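Putative major capsid protein (Cafeteriavirus-dependent mavirus, PDB 6G44) probably builds the icosahedral shell of the virophage particle as trimers of double jelly-roll subunits. Local coordinates at residues N54-L65 against L225-F236; L65-R76 against M268-P276. All coordinates share one frame; numbering follows the deposited sequence.

Contact 1: N54-L65 against L225-F236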
loop_
_atom_site.group_PDB
_atom_site.type_symbol
_atom_site.label_atom_id
_atom_site.label_comp_id
_atom_site.label_asym_id
_atom_site.label_seq_id
_atom_site.Cartn_x
_atom_site.Cartn_y
_atom_site.Cartn_z
ATOM N N ASN C 54 -23.089 29.626 -12.098
ATOM C CA ASN C 54 -21.622 29.665 -12.043
ATOM C C ASN C 54 -21.056 29.089 -10.740
ATOM O O ASN C 54 -19.870 29.293 -10.430
ATOM C CB ASN C 54 -21.091 31.081 -12.266
ATOM C CG ASN C 54 -21.337 31.988 -11.110
ATOM O OD1 ASN C 54 -22.124 31.697 -10.211
ATOM N ND2 ASN C 54 -20.634 33.131 -11.118
ATOM N N GLY C 55 -21.898 28.404 -9.965
ATOM C CA GLY C 55 -21.455 27.772 -8.718
ATOM C C GLY C 55 -21.273 28.649 -7.497
ATOM O O GLY C 55 -20.904 28.152 -6.406
ATOM N N ILE C 56 -21.556 29.962 -7.617
ATOM C CA ILE C 56 -21.360 30.892 -6.492
ATOM C C ILE C 56 -22.663 31.421 -5.884
ATOM O O ILE C 56 -23.357 32.250 -6.488
ATOM C CB ILE C 56 -20.470 32.109 -6.846
ATOM C CG1 ILE C 56 -19.089 31.664 -7.349
ATOM C CG2 ILE C 56 -20.300 32.996 -5.616
ATOM C CD1 ILE C 56 -18.272 32.792 -7.923
ATOM N N GLY C 57 -22.946 30.979 -4.668
ATOM C CA GLY C 57 -24.069 31.473 -3.880
ATOM C C GLY C 57 -24.613 30.450 -2.934
ATOM O O GLY C 57 -24.185 29.291 -2.935
ATOM N N GLN C 58 -25.568 30.871 -2.120
ATOM C CA GLN C 58 -26.165 29.943 -1.155
ATOM C C GLN C 58 -26.955 28.840 -1.861
ATOM O O GLN C 58 -27.692 29.095 -2.816
ATOM C CB GLN C 58 -27.051 30.684 -0.165
ATOM C CG GLN C 58 -27.445 29.842 1.052
ATOM C CD GLN C 58 -28.440 30.531 1.948
ATOM O OE1 GLN C 58 -29.598 30.648 1.587
ATOM N NE2 GLN C 58 -28.005 30.948 3.127
ATOM N N ILE C 59 -26.784 27.592 -1.395
ATOM C CA ILE C 59 -27.482 26.430 -1.916
ATOM C C ILE C 59 -28.089 25.710 -0.729
ATOM O O ILE C 59 -27.409 25.494 0.245
ATOM C CB ILE C 59 -26.496 25.481 -2.642
ATOM C CG1 ILE C 59 -25.873 26.180 -3.866
ATOM C CG2 ILE C 59 -27.199 24.176 -3.044
ATOM C CD1 ILE C 59 -24.500 25.615 -4.256
ATOM N N THR C 60 -29.391 25.414 -0.791
ATOM C CA THR C 60 -30.100 24.782 0.302
ATOM C C THR C 60 -30.798 23.518 -0.147
ATOM O O THR C 60 -31.548 23.500 -1.138
ATOM C CB THR C 60 -31.141 25.747 0.905
ATOM O OG1 THR C 60 -30.456 26.851 1.490
ATOM C CG2 THR C 60 -31.972 25.039 1.980
ATOM N N PHE C 61 -30.541 22.448 0.612
ATOM C CA PHE C 61 -31.315 21.216 0.510
ATOM C C PHE C 61 -32.260 21.160 1.696
ATOM O O PHE C 61 -31.867 21.421 2.836
ATOM C CB PHE C 61 -30.398 19.974 0.491
ATOM C CG PHE C 61 -29.418 19.983 -0.633
ATOM C CD1 PHE C 61 -29.762 19.549 -1.891
ATOM C CD2 PHE C 61 -28.145 20.510 -0.434
ATOM C CE1 PHE C 61 -28.871 19.610 -2.933
ATOM C CE2 PHE C 61 -27.253 20.575 -1.472
ATOM C CZ PHE C 61 -27.611 20.122 -2.726
ATOM N N ASN C 62 -33.530 20.843 1.421
ATOM C CA ASN C 62 -34.543 20.774 2.487
ATOM C C ASN C 62 -35.383 19.573 2.146
ATOM O O ASN C 62 -36.212 19.607 1.254
ATOM C CB ASN C 62 -35.364 22.074 2.526
ATOM C CG ASN C 62 -36.387 22.091 3.640
ATOM O OD1 ASN C 62 -36.869 21.060 4.073
ATOM N ND2 ASN C 62 -36.732 23.291 4.106
ATOM N N GLN C 63 -35.120 18.478 2.848
ATOM C CA GLN C 63 -35.755 17.212 2.520
ATOM C C GLN C 63 -35.899 16.340 3.764
ATOM O O GLN C 63 -35.009 15.557 4.109
ATOM C CB GLN C 63 -34.991 16.470 1.414
ATOM C CG GLN C 63 -35.671 15.171 1.000
ATOM C CD GLN C 63 -37.066 15.447 0.481
ATOM O OE1 GLN C 63 -37.220 15.988 -0.615
ATOM N NE2 GLN C 63 -38.089 15.086 1.260
ATOM N N PRO C 64 -37.051 16.426 4.443
ATOM C CA PRO C 64 -37.323 15.456 5.490
ATOM C C PRO C 64 -37.183 14.005 4.975
ATOM O O PRO C 64 -37.617 13.704 3.848
ATOM C CB PRO C 64 -38.773 15.774 5.870
ATOM C CG PRO C 64 -38.913 17.233 5.549
ATOM C CD PRO C 64 -38.190 17.372 4.256
ATOM N N LEU C 65 -36.612 13.135 5.819
ATOM C CA LEU C 65 -36.398 11.740 5.466
ATOM C C LEU C 65 -36.784 10.884 6.643
ATOM O O LEU C 65 -36.341 11.079 7.752
ATOM C CB LEU C 65 -34.930 11.485 5.069
ATOM C CG LEU C 65 -34.440 12.090 3.757
ATOM C CD1 LEU C 65 -32.919 11.885 3.647
ATOM C CD2 LEU C 65 -35.152 11.572 2.547
ATOM N N LEU C 225 -35.061 11.822 10.530
ATOM C CA LEU C 225 -34.771 13.225 10.203
ATOM C C LEU C 225 -35.979 13.934 9.613
ATOM O O LEU C 225 -36.103 14.206 8.435
ATOM C CB LEU C 225 -33.547 13.312 9.302
ATOM C CG LEU C 225 -32.268 12.696 9.844
ATOM C CD1 LEU C 225 -31.147 12.919 8.818
ATOM C CD2 LEU C 225 -31.837 13.238 11.196
ATOM N N ASN C 226 -36.898 14.252 10.513
ATOM C CA ASN C 226 -38.155 14.869 10.164
ATOM C C ASN C 226 -38.002 16.334 9.743
ATOM O O ASN C 226 -38.763 16.827 8.929
ATOM C CB ASN C 226 -39.069 14.684 11.394
ATOM C CG ASN C 226 -40.500 14.978 11.118
ATOM O OD1 ASN C 226 -41.071 14.556 10.113
ATOM N ND2 ASN C 226 -41.080 15.728 12.003
ATOM N N THR C 227 -36.986 17.029 10.269
ATOM C CA THR C 227 -36.434 18.222 9.646
ATOM C C THR C 227 -35.008 17.876 9.227
ATOM O O THR C 227 -34.242 17.370 10.049
ATOM C CB THR C 227 -36.403 19.412 10.613
ATOM O OG1 THR C 227 -37.738 19.662 11.083
ATOM C CG2 THR C 227 -35.883 20.660 9.953
ATOM N N PHE C 228 -34.687 18.139 7.966
ATOM C CA PHE C 228 -33.320 17.876 7.472
ATOM C C PHE C 228 -32.984 18.933 6.439
ATOM O O PHE C 228 -33.512 18.934 5.344
ATOM C CB PHE C 228 -33.228 16.462 6.907
ATOM C CG PHE C 228 -31.833 16.051 6.438
ATOM C CD1 PHE C 228 -30.676 16.448 7.137
ATOM C CD2 PHE C 228 -31.697 15.234 5.334
ATOM C CE1 PHE C 228 -29.414 16.053 6.694
ATOM C CE2 PHE C 228 -30.425 14.834 4.895
ATOM C CZ PHE C 228 -29.301 15.242 5.591
ATOM N N LYS C 229 -32.141 19.876 6.832
ATOM C CA LYS C 229 -31.704 20.920 5.906
ATOM C C LYS C 229 -30.189 20.939 5.858
ATOM O O LYS C 229 -29.545 20.776 6.889
ATOM C CB LYS C 229 -32.208 22.320 6.299
ATOM C CG LYS C 229 -33.700 22.374 6.547
ATOM C CD LYS C 229 -34.139 23.784 6.961
ATOM C CE LYS C 229 -35.493 23.747 7.623
ATOM N NZ LYS C 229 -35.958 25.126 7.913
ATOM N N VAL C 230 -29.661 21.157 4.663
ATOM C CA VAL C 230 -28.208 21.289 4.466
ATOM C C VAL C 230 -28.057 22.582 3.682
ATOM O O VAL C 230 -28.467 22.659 2.522
ATOM C CB VAL C 230 -27.606 20.084 3.737
ATOM C CG1 VAL C 230 -26.135 20.310 3.400
ATOM C CG2 VAL C 230 -27.774 18.825 4.595
ATOM N N ILE C 231 -27.449 23.569 4.333
ATOM C CA ILE C 231 -27.323 24.923 3.774
ATOM C C ILE C 231 -25.845 25.206 3.529
ATOM O O ILE C 231 -25.046 25.190 4.485
ATOM C CB ILE C 231 -27.925 25.960 4.727
ATOM C CG1 ILE C 231 -29.390 25.632 5.034
ATOM C CG2 ILE C 231 -27.837 27.373 4.133
ATOM C CD1 ILE C 231 -29.851 26.153 6.383
ATOM N N LEU C 232 -25.507 25.463 2.270
ATOM C CA LEU C 232 -24.084 25.629 1.863
ATOM C C LEU C 232 -23.826 27.049 1.382
ATOM O O LEU C 232 -24.606 27.609 0.605
ATOM C CB LEU C 232 -23.749 24.687 0.724
ATOM C CG LEU C 232 -24.111 23.217 0.925
ATOM C CD1 LEU C 232 -23.819 22.429 -0.345
ATOM C CD2 LEU C 232 -23.371 22.643 2.112
ATOM N N ASP C 233 -22.694 27.613 1.817
ATOM C CA ASP C 233 -22.146 28.816 1.168
ATOM C C ASP C 233 -21.403 28.300 -0.064
ATOM O O ASP C 233 -20.243 27.860 0.054
ATOM C CB ASP C 233 -21.229 29.566 2.128
ATOM C CG ASP C 233 -20.457 30.713 1.485
ATOM O OD1 ASP C 233 -20.768 31.139 0.378
ATOM O OD2 ASP C 233 -19.515 31.168 2.184
ATOM N N GLY C 234 -22.063 28.266 -1.201
ATOM C CA GLY C 234 -21.490 27.707 -2.421
ATOM C C GLY C 234 -20.420 28.596 -3.027
ATOM O O GLY C 234 -20.691 29.740 -3.396
ATOM N N GLN C 235 -19.182 28.107 -3.076
ATOM C CA GLN C 235 -18.074 28.808 -3.710
ATOM C C GLN C 235 -17.383 27.871 -4.695
ATOM O O GLN C 235 -16.150 27.702 -4.632
ATOM C CB GLN C 235 -17.095 29.366 -2.671
ATOM C CG GLN C 235 -17.681 30.400 -1.741
ATOM C CD GLN C 235 -18.015 31.697 -2.457
ATOM O OE1 GLN C 235 -17.381 32.063 -3.457
ATOM N NE2 GLN C 235 -19.053 32.378 -1.973
ATOM N N PHE C 236 -18.166 27.281 -5.579
ATOM C CA PHE C 236 -17.729 26.303 -6.619
ATOM C C PHE C 236 -17.203 27.094 -7.806
ATOM O O PHE C 236 -17.788 27.093 -8.902
ATOM C CB PHE C 236 -18.852 25.372 -7.007
ATOM C CG PHE C 236 -19.361 24.558 -5.862
ATOM C CD1 PHE C 236 -20.392 24.995 -5.032
ATOM C CD2 PHE C 236 -18.784 23.315 -5.580
ATOM C CE1 PHE C 236 -20.851 24.233 -3.990
ATOM C CE2 PHE C 236 -19.250 22.562 -4.518
ATOM C CZ PHE C 236 -20.278 22.996 -3.735
HETATM O O HOH W 1 -36.597 19.728 6.498
#

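Contact 2: L65-R76 against M268-P276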
loop_
_atom_site.group_PDB
_atom_site.type_symbol
_atom_site.label_atom_id
_atom_site.label_comp_id
_atom_site.label_asym_id
_atom_site.label_seq_id
_atom_site.Cartn_x
_atom_site.Cartn_y
_atom_site.Cartn_z
ATOM N N LEU C 65 -36.612 13.135 5.819
ATOM C CA LEU C 65 -36.398 11.740 5.466
ATOM C C LEU C 65 -36.784 10.884 6.643
ATOM O O LEU C 65 -36.341 11.079 7.752
ATOM C CB LEU C 65 -34.930 11.485 5.069
ATOM C CG LEU C 65 -34.440 12.090 3.757
ATOM C CD1 LEU C 65 -32.919 11.885 3.647
ATOM C CD2 LEU C 65 -35.152 11.572 2.547
ATOM N N GLY C 66 -37.613 9.905 6.354
ATOM C CA GLY C 66 -38.074 9.001 7.378
ATOM C C GLY C 66 -37.092 7.878 7.654
ATOM O O GLY C 66 -36.157 7.637 6.866
ATOM N N ASN C 67 -37.292 7.238 8.790
ATOM C CA ASN C 67 -36.567 6.001 9.114
ATOM C C ASN C 67 -35.038 6.276 9.095
ATOM O O ASN C 67 -34.617 7.280 9.653
ATOM C CB ASN C 67 -37.062 4.855 8.225
ATOM C CG ASN C 67 -38.521 4.569 8.455
ATOM O OD1 ASN C 67 -39.401 5.034 7.682
ATOM N ND2 ASN C 67 -38.795 3.897 9.543
ATOM N N LEU C 68 -34.220 5.413 8.476
ATOM C CA LEU C 68 -32.763 5.579 8.569
ATOM C C LEU C 68 -32.180 6.272 7.361
ATOM O O LEU C 68 -32.555 5.989 6.236
ATOM C CB LEU C 68 -32.085 4.230 8.760
ATOM C CG LEU C 68 -32.504 3.461 10.013
ATOM C CD1 LEU C 68 -31.706 2.158 10.139
ATOM C CD2 LEU C 68 -32.423 4.276 11.286
ATOM N N THR C 69 -31.217 7.159 7.618
ATOM C CA THR C 69 -30.517 7.901 6.580
ATOM C C THR C 69 -29.016 7.674 6.729
ATOM O O THR C 69 -28.495 7.683 7.835
ATOM C CB THR C 69 -30.880 9.407 6.677
ATOM O OG1 THR C 69 -32.283 9.534 6.354
ATOM C CG2 THR C 69 -30.067 10.276 5.716
ATOM N N GLY C 70 -28.337 7.495 5.602
ATOM C CA GLY C 70 -26.896 7.316 5.602
ATOM C C GLY C 70 -26.136 8.368 6.377
ATOM O O GLY C 70 -26.418 9.572 6.248
ATOM N N GLY C 71 -25.102 7.934 7.100
ATOM C CA GLY C 71 -24.344 8.833 7.956
ATOM C C GLY C 71 -23.313 9.684 7.239
ATOM O O GLY C 71 -22.857 10.658 7.841
ATOM N N ALA C 72 -22.978 9.345 5.987
ATOM C CA ALA C 72 -22.022 10.103 5.207
ATOM C C ALA C 72 -22.613 10.529 3.874
ATOM O O ALA C 72 -22.286 10.020 2.829
ATOM C CB ALA C 72 -20.753 9.293 5.003
ATOM N N PRO C 73 -23.557 11.509 3.911
ATOM C CA PRO C 73 -24.116 12.013 2.688
ATOM C C PRO C 73 -23.067 12.668 1.778
ATOM O O PRO C 73 -22.049 13.198 2.258
ATOM C CB PRO C 73 -25.146 13.051 3.159
ATOM C CG PRO C 73 -24.697 13.467 4.508
ATOM C CD PRO C 73 -24.081 12.209 5.097
ATOM N N ARG C 74 -23.309 12.615 0.488
ATOM C CA ARG C 74 -22.384 13.107 -0.503
ATOM C C ARG C 74 -23.028 14.197 -1.342
ATOM O O ARG C 74 -24.259 14.279 -1.441
ATOM C CB ARG C 74 -21.900 11.975 -1.440
ATOM C CG ARG C 74 -21.324 10.777 -0.695
ATOM C CD ARG C 74 -20.836 9.688 -1.629
ATOM N NE ARG C 74 -19.565 9.995 -2.284
ATOM C CZ ARG C 74 -18.366 9.777 -1.754
ATOM N NH1 ARG C 74 -17.302 10.083 -2.464
ATOM N NH2 ARG C 74 -18.231 9.284 -0.536
ATOM N N LEU C 75 -22.203 15.005 -1.964
ATOM C CA LEU C 75 -22.646 15.979 -2.937
ATOM C C LEU C 75 -22.116 15.616 -4.311
ATOM O O LEU C 75 -20.907 15.374 -4.479
ATOM C CB LEU C 75 -22.150 17.371 -2.535
ATOM C CG LEU C 75 -22.658 17.895 -1.200
ATOM C CD1 LEU C 75 -21.929 19.153 -0.743
ATOM C CD2 LEU C 75 -24.164 18.173 -1.257
ATOM N N ARG C 76 -23.002 15.594 -5.309
ATOM C CA ARG C 76 -22.649 15.351 -6.696
ATOM C C ARG C 76 -22.747 16.688 -7.413
ATOM O O ARG C 76 -23.845 17.261 -7.476
ATOM C CB ARG C 76 -23.551 14.299 -7.362
ATOM C CG ARG C 76 -23.245 14.052 -8.842
ATOM C CD ARG C 76 -24.438 13.376 -9.523
ATOM N NE ARG C 76 -24.168 12.960 -10.899
ATOM C CZ ARG C 76 -24.331 13.703 -12.000
ATOM N NH1 ARG C 76 -24.730 14.980 -11.944
ATOM N NH2 ARG C 76 -24.055 13.155 -13.190
ATOM N N MET C 268 -27.668 16.323 -3.515
ATOM C CA MET C 268 -27.217 15.597 -2.316
ATOM C C MET C 268 -27.683 14.177 -2.442
ATOM O O MET C 268 -28.870 13.938 -2.651
ATOM C CB MET C 268 -27.729 16.229 -1.041
ATOM C CG MET C 268 -27.273 15.480 0.205
ATOM S SD MET C 268 -27.436 16.441 1.717
ATOM C CE MET C 268 -29.213 16.585 1.817
ATOM N N LEU C 269 -26.749 13.221 -2.345
ATOM C CA LEU C 269 -27.024 11.812 -2.531
ATOM C C LEU C 269 -26.825 11.097 -1.218
ATOM O O LEU C 269 -25.745 11.232 -0.602
ATOM C CB LEU C 269 -26.101 11.206 -3.572
ATOM C CG LEU C 269 -26.429 11.433 -5.051
ATOM C CD1 LEU C 269 -26.625 12.890 -5.451
ATOM C CD2 LEU C 269 -25.396 10.805 -5.955
ATOM N N VAL C 270 -27.834 10.369 -0.753
ATOM C CA VAL C 270 -27.710 9.636 0.493
ATOM C C VAL C 270 -28.657 8.445 0.522
ATOM O O VAL C 270 -29.782 8.522 0.016
ATOM C CB VAL C 270 -27.956 10.570 1.722
ATOM C CG1 VAL C 270 -29.422 11.052 1.788
ATOM C CG2 VAL C 270 -27.483 9.961 3.025
ATOM N N GLN C 271 -28.211 7.345 1.123
ATOM C CA GLN C 271 -29.071 6.208 1.335
ATOM C C GLN C 271 -30.181 6.513 2.342
ATOM O O GLN C 271 -30.023 7.295 3.262
ATOM C CB GLN C 271 -28.220 5.019 1.813
ATOM C CG GLN C 271 -27.321 4.425 0.722
ATOM C CD GLN C 271 -26.150 3.679 1.290
ATOM O OE1 GLN C 271 -25.327 4.266 1.982
ATOM N NE2 GLN C 271 -26.057 2.355 1.006
ATOM N N ASN C 272 -31.317 5.855 2.144
ATOM C CA ASN C 272 -32.451 5.976 3.044
ATOM C C ASN C 272 -33.191 4.643 3.040
ATOM O O ASN C 272 -33.428 4.095 1.981
ATOM C CB ASN C 272 -33.388 7.105 2.610
ATOM C CG ASN C 272 -34.574 7.250 3.549
ATOM O OD1 ASN C 272 -35.676 6.774 3.246
ATOM N ND2 ASN C 272 -34.369 7.840 4.688
ATOM N N TRP C 273 -33.513 4.126 4.225
ATOM C CA TRP C 273 -34.093 2.780 4.296
ATOM C C TRP C 273 -34.778 2.547 5.614
ATOM O O TRP C 273 -34.563 3.265 6.589
ATOM C CB TRP C 273 -33.013 1.700 4.012
ATOM C CG TRP C 273 -32.018 1.532 5.108
ATOM C CD1 TRP C 273 -32.011 0.534 6.036
ATOM C CD2 TRP C 273 -30.886 2.370 5.412
ATOM N NE1 TRP C 273 -30.947 0.688 6.892
ATOM C CE2 TRP C 273 -30.251 1.818 6.545
ATOM C CE3 TRP C 273 -30.336 3.523 4.830
ATOM C CZ2 TRP C 273 -29.100 2.385 7.112
ATOM C CZ3 TRP C 273 -29.188 4.085 5.407
ATOM C CH2 TRP C 273 -28.604 3.526 6.536
ATOM N N VAL C 274 -35.615 1.496 5.630
ATOM C CA VAL C 274 -36.302 1.071 6.821
ATOM C C VAL C 274 -35.425 0.068 7.544
ATOM O O VAL C 274 -34.878 -0.861 6.924
ATOM C CB VAL C 274 -37.653 0.438 6.433
ATOM C CG1 VAL C 274 -38.339 -0.169 7.645
ATOM C CG2 VAL C 274 -38.553 1.464 5.746
ATOM N N ALA C 275 -35.328 0.256 8.852
ATOM C CA ALA C 275 -34.513 -0.604 9.699
ATOM C C ALA C 275 -34.998 -2.043 9.551
ATOM O O ALA C 275 -36.199 -2.299 9.566
ATOM C CB ALA C 275 -34.588 -0.136 11.136
ATOM N N PRO C 276 -34.062 -2.984 9.360
ATOM C CA PRO C 276 -34.454 -4.394 9.231
ATOM C C PRO C 276 -35.032 -4.984 10.519
ATOM O O PRO C 276 -34.721 -4.548 11.639
ATOM C CB PRO C 276 -33.135 -5.079 8.847
ATOM C CG PRO C 276 -32.097 -4.255 9.520
ATOM C CD PRO C 276 -32.590 -2.823 9.395
HETATM O O HOH W 2 -38.263 6.080 5.135
HETATM O O HOH W 3 -36.862 2.368 10.621
#

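Contact 1: N54-L65 against L225-F236
Phe61 and Val230 sit at the middle of an antiparallel strand pair in the first jelly-roll of the double jelly-roll subunit. Backbone bonds come first. Phe61 N donates to Val230 O at 2.8 Å, almost straight at 177°. Ile59 and Leu232 exchange two more bonds, and Gln63 N reaches Phe228 O. At the Gly57 corner one bond of the pair is weak: Gly234 N to Gly57 O is bent to 130°, while Gly57 N to Gly234 O is sound.

Apolar contacts line the buried face, which carries Ile59, Phe61, Val230 and Leu232. Leu232 CD1 meets the edge of the Phe61 ring, 4.1 Å from CE2. Ile59 CD1 lies 3.9 Å from Phe236 CE1. Strand 258-273 packs against this side through Ile266 and Met268.

Polar and mixed contacts occupy the other face. Asn62 and Lys229 lie side by side, with Lys229 CG anti to its carbonyl carbon (chi1 -51°) and the chain extended along the Asn62 amide. Thr60 OG1 rests near Ile231 CG2. Within its own strand, Gln235 NE2 bonds Asp233 OD1 on its syn side. One water links the two strands: it donates to Asn62 OD1 at 2.8 Å and accepts from Phe228 N at 2.9 Å.

Contact 2: L65-R76 against M268-P276
Leu68 packs over the Trp273 indole in the first of two short antiparallel ladders of the N-terminal jelly-roll. The second pairs Arg74 and Leu75 with Leu269 and Met268, and the register shifts by two between them. The indole is the tight part. Leu68 CB stands over one face in a CH-pi contact, 3.9 Å from the centroid of the six-membered ring. The Trp273 chi1 of 72° sets CG between backbone N and carbonyl carbon and folds the ring back across Leu68. Leu68 CD1 also touches Ala275 CB. Trp273 NE1 bonds Tyr21 OH of the second subunit, so the ring is tied to the trimer interface.

Val270 packs against the 70-73 loop, with CG2 3.4 Å from Gly70 O and also against Pro73 CB. Its CG1 meets Leu65 CD1. Arg74 and Leu269 exchange two backbone bonds, and the Arg74 guanidinium leads away to a salt bridge with Asp203.

The looser, wetter side runs along Asn67 and Val274, both exposed. One water donates to Asn67 OD1 and Asn272 OD1; another accepts from Asn67 ND2 and Ala275 N. Asn272 borders this side, and its amide nitrogen grips two partners near the amide plane: ND2 donates to Gly66 O at 2.8 Å and to Thr69 OG1 at 3.2 Å.

Of the strands in these contacts, 58-66 comes first from the N terminus and runs through Leu65 into strands 68-69 and 74-84. Contact 1 closes a loop of 159 residues when strand 222-235 returns beside it. Contact 2 closes a longer loop of 191 residues, when strand 258-273 reaches the chain just after Leu65. The segments alternate along the sequence, so the two loops cross and neither nests in the other. Both belong to one antiparallel sheet, with 222-235 and 258-273 brought beside the 58-84 region. Leu65 is common to both. Met268 joins them directly: its backbone N is 3.5 Å from Phe61 CE1, and its CE is 3.7 Å from Phe228 CE2.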